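PDB 4O5J: uncharacterized protein from Helicobacter pylori, which probably binds sialylated host glycans, acting as the extracellular adhesion domain of the outer membrane adhesin SabA. Local coordinates for residues K325-A329 against G330-T334; A121-Q124 against G125-P128. All coordinates share one frame; numbering follows the deposited sequence.

Interaction 1: K325-A329 against G330-T334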
# COMPACT_ATOMS: atom_id res chain seq x y z
N LYS A 325 -20.48 -16.08 -0.46
CA LYS A 325 -20.42 -17.19 0.48
C LYS A 325 -21.80 -17.52 1.03
O LYS A 325 -22.53 -16.62 1.42
CB LYS A 325 -19.46 -16.87 1.58
CG LYS A 325 -19.17 -17.99 2.55
CD LYS A 325 -18.09 -17.48 3.53
CE LYS A 325 -18.09 -18.37 4.77
NZ LYS A 325 -17.26 -17.80 5.85
N ILE A 326 -22.21 -18.79 0.99
CA ILE A 326 -23.50 -19.16 1.54
C ILE A 326 -23.33 -20.17 2.63
O ILE A 326 -22.45 -21.01 2.56
CB ILE A 326 -24.46 -19.68 0.51
CG1 ILE A 326 -23.89 -20.90 -0.19
CG2 ILE A 326 -24.87 -18.52 -0.49
CD1 ILE A 326 -24.29 -21.04 -1.69
N PRO A 327 -24.15 -20.06 3.67
CA PRO A 327 -23.92 -20.99 4.77
C PRO A 327 -24.42 -22.36 4.44
O PRO A 327 -25.29 -22.53 3.63
CB PRO A 327 -24.69 -20.35 5.97
CG PRO A 327 -25.68 -19.44 5.37
CD PRO A 327 -25.17 -19.04 3.98
N ASN A 328 -23.83 -23.34 5.06
CA ASN A 328 -24.26 -24.70 4.87
C ASN A 328 -25.46 -25.15 5.81
O ASN A 328 -25.99 -26.23 5.65
CB ASN A 328 -23.01 -25.56 5.06
CG ASN A 328 -23.21 -26.96 4.62
OD1 ASN A 328 -23.77 -27.78 5.36
ND2 ASN A 328 -22.75 -27.26 3.44
N ALA A 329 -25.89 -24.30 6.75
CA ALA A 329 -26.99 -24.58 7.71
C ALA A 329 -27.43 -23.23 8.33
O ALA A 329 -26.57 -22.30 8.48
CB ALA A 329 -26.59 -25.61 8.80
N GLY A 330 -28.75 -23.14 8.66
CA GLY A 330 -29.46 -21.96 9.14
C GLY A 330 -29.83 -20.97 8.03
O GLY A 330 -29.67 -21.23 6.83
N SER A 331 -30.32 -19.80 8.44
CA SER A 331 -30.73 -18.64 7.54
C SER A 331 -29.62 -18.14 6.56
O SER A 331 -28.45 -18.08 6.95
CB SER A 331 -31.24 -17.48 8.43
OG SER A 331 -32.40 -17.97 9.21
N THR A 332 -29.98 -17.82 5.31
CA THR A 332 -28.96 -17.37 4.30
C THR A 332 -28.99 -15.81 4.26
O THR A 332 -29.91 -15.25 3.69
CB THR A 332 -29.10 -18.09 2.88
OG1 THR A 332 -30.47 -18.07 2.42
CG2 THR A 332 -28.56 -19.63 2.85
N PRO A 333 -28.03 -15.11 4.93
CA PRO A 333 -28.11 -13.61 5.12
C PRO A 333 -28.32 -12.80 3.86
O PRO A 333 -27.73 -13.11 2.83
CB PRO A 333 -26.73 -13.23 5.70
CG PRO A 333 -25.88 -14.41 5.38
CD PRO A 333 -26.78 -15.64 5.47
N THR A 334 -29.15 -11.75 3.93
CA THR A 334 -29.36 -10.82 2.79
C THR A 334 -28.48 -9.59 2.85
O THR A 334 -28.63 -8.70 2.03
CB THR A 334 -30.83 -10.32 2.68
OG1 THR A 334 -31.70 -11.42 2.89
CG2 THR A 334 -31.15 -9.66 1.29
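P327 packs against T332 and P333 where the loop doubles back on itself. The contact is mainly apolar. T332 CG2 lies against the proline ring, 3.6 Å from P327 CD and 3.8 Å from P327 CG. The two side chains cross at about a right angle. Chi1 of T332 (48°) puts OG1 between the backbone N and the carbonyl carbon, and this turns the methyl instead of the hydroxyl onto the ring. P333 comes in beside it, with its CD 4.0 Å from P327 CG. P327 thus presents its CG-CD edge to both residues.

One polar atom also meets this edge. The backbone S331 O is 3.5 Å from P327 CG, a plain van der Waals approach.

The turn itself is made by backbone. G330 takes a positive phi (79°), a backbone shape that glycine adopts easily, and the chain then returns until the CA atoms of P327 and T332 are 6.2 Å apart.

Anchoring comes from outside. K325 is buried, and its NZ is ringed by the carbonyl oxygens of S99, L100, A102 and Y105, around the end of helix 82-101. These four oxygens share its three N-H groups. The K325 carbonyl is bonded by N104. The closely spaced ends of 327-332 and its lack of regular structure are consistent with a short omega loop, here between helices 313-320 and 343-396.

Interaction 2: A121-Q124 against G125-P128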
# COMPACT_ATOMS: atom_id res chain seq x y z
N ALA A 121 -21.65 -22.14 21.08
CA ALA A 121 -22.13 -20.86 21.54
C ALA A 121 -23.24 -20.44 20.54
O ALA A 121 -23.18 -20.74 19.35
CB ALA A 121 -21.01 -19.85 21.52
N SER A 122 -24.26 -19.75 21.03
CA SER A 122 -25.38 -19.29 20.20
C SER A 122 -25.01 -18.01 19.45
O SER A 122 -25.58 -16.95 19.72
CB SER A 122 -26.63 -19.02 21.04
OG SER A 122 -27.12 -20.18 21.52
N VAL A 123 -24.06 -18.11 18.52
CA VAL A 123 -23.69 -16.97 17.72
C VAL A 123 -23.97 -17.19 16.23
O VAL A 123 -23.66 -18.23 15.68
CB VAL A 123 -22.23 -16.57 17.97
CG1 VAL A 123 -21.99 -16.23 19.49
CG2 VAL A 123 -21.25 -17.65 17.50
N GLN A 124 -24.56 -16.18 15.60
CA GLN A 124 -24.94 -16.24 14.21
C GLN A 124 -23.71 -16.61 13.36
O GLN A 124 -22.68 -15.93 13.42
CB GLN A 124 -25.45 -14.87 13.81
CG GLN A 124 -26.45 -14.90 12.72
CD GLN A 124 -27.02 -13.54 12.43
OE1 GLN A 124 -26.52 -12.54 12.92
NE2 GLN A 124 -28.05 -13.49 11.64
N GLY A 125 -23.82 -17.67 12.54
CA GLY A 125 -22.72 -18.06 11.64
C GLY A 125 -21.93 -19.25 12.16
O GLY A 125 -21.07 -19.80 11.42
N ASN A 126 -22.20 -19.70 13.38
CA ASN A 126 -21.45 -20.79 13.97
C ASN A 126 -21.80 -22.11 13.25
O ASN A 126 -22.94 -22.47 13.19
CB ASN A 126 -21.78 -20.94 15.44
CG ASN A 126 -20.66 -21.60 16.26
OD1 ASN A 126 -19.50 -21.67 15.83
ND2 ASN A 126 -21.00 -22.01 17.50
N PRO A 127 -20.80 -22.82 12.71
CA PRO A 127 -21.13 -24.09 12.02
C PRO A 127 -21.40 -25.16 13.03
O PRO A 127 -21.02 -25.01 14.18
CB PRO A 127 -19.81 -24.45 11.27
CG PRO A 127 -18.70 -23.85 12.07
CD PRO A 127 -19.33 -22.51 12.70
N PRO A 128 -22.04 -26.26 12.61
CA PRO A 128 -22.20 -27.34 13.58
C PRO A 128 -20.85 -27.98 14.00
O PRO A 128 -19.87 -27.92 13.27
CB PRO A 128 -23.06 -28.36 12.83
CG PRO A 128 -22.84 -28.04 11.39
CD PRO A 128 -22.61 -26.57 11.29
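The carboxamide of N126 is the flat group here, and A121 and V123 meet it in different ways. V123 CG2 sits over one face, 4.2 Å from N126 CG and 3.9 Å from N126 CB. At one edge, N126 ND2 donates to A121 O over 3.1 Å, in a bent bond. The donor lies in the carbonyl plane of A121, on a lone pair. The oxygen is tilted 26° out of the amide plane, toward the side that carries V123 CG2. At the other edge, OD1 accepts a hydrogen bond from V110 N, in strand 109-110. F106 also touches the N126 side chain.

The torsions explain the reach. N126 CG is anti to its own backbone N (chi1 -155°), which carries the amide back along the chain to A121.

Two backbone turns follow one another. V123 to N126 is a type II beta turn, and N126 N donates to V123 O over 3.1 Å. G125 has the positive phi (103°) usual for glycine at the third position of such a turn, where Q124 O lies close by. Just before the beta turn, S122 is the centre of an inverse gamma turn, with a weak bond of 2.9 Å from V123 N to A121 O.

A121 O therefore takes two donors, N126 ND2 and, weakly, V123 N. The partners of ND2 and OD1 would fix which way round the N126 amide sits. N126 thereby ties two consecutive turns to each other and to the neighbouring strand.

Interaction 2 comes first along the chain, between strand 118-120 and helix 130-135. Interaction 1 follows about 200 residues later, between helices 313-320 and 343-396. Their centres are 11 Å apart and their nearest atoms about 5 Å apart, without touching. Both are surface loops on the same side of the chain's centre, more than 30 Å from it. They share a neighbour in the chain just after helix 82-101: P327 touches Y105 from one loop, and P127 and P128 touch Y105 from the other. Segments distant in sequence are thus gathered around this connection, at one end of an elongated, mostly helical adhesion domain.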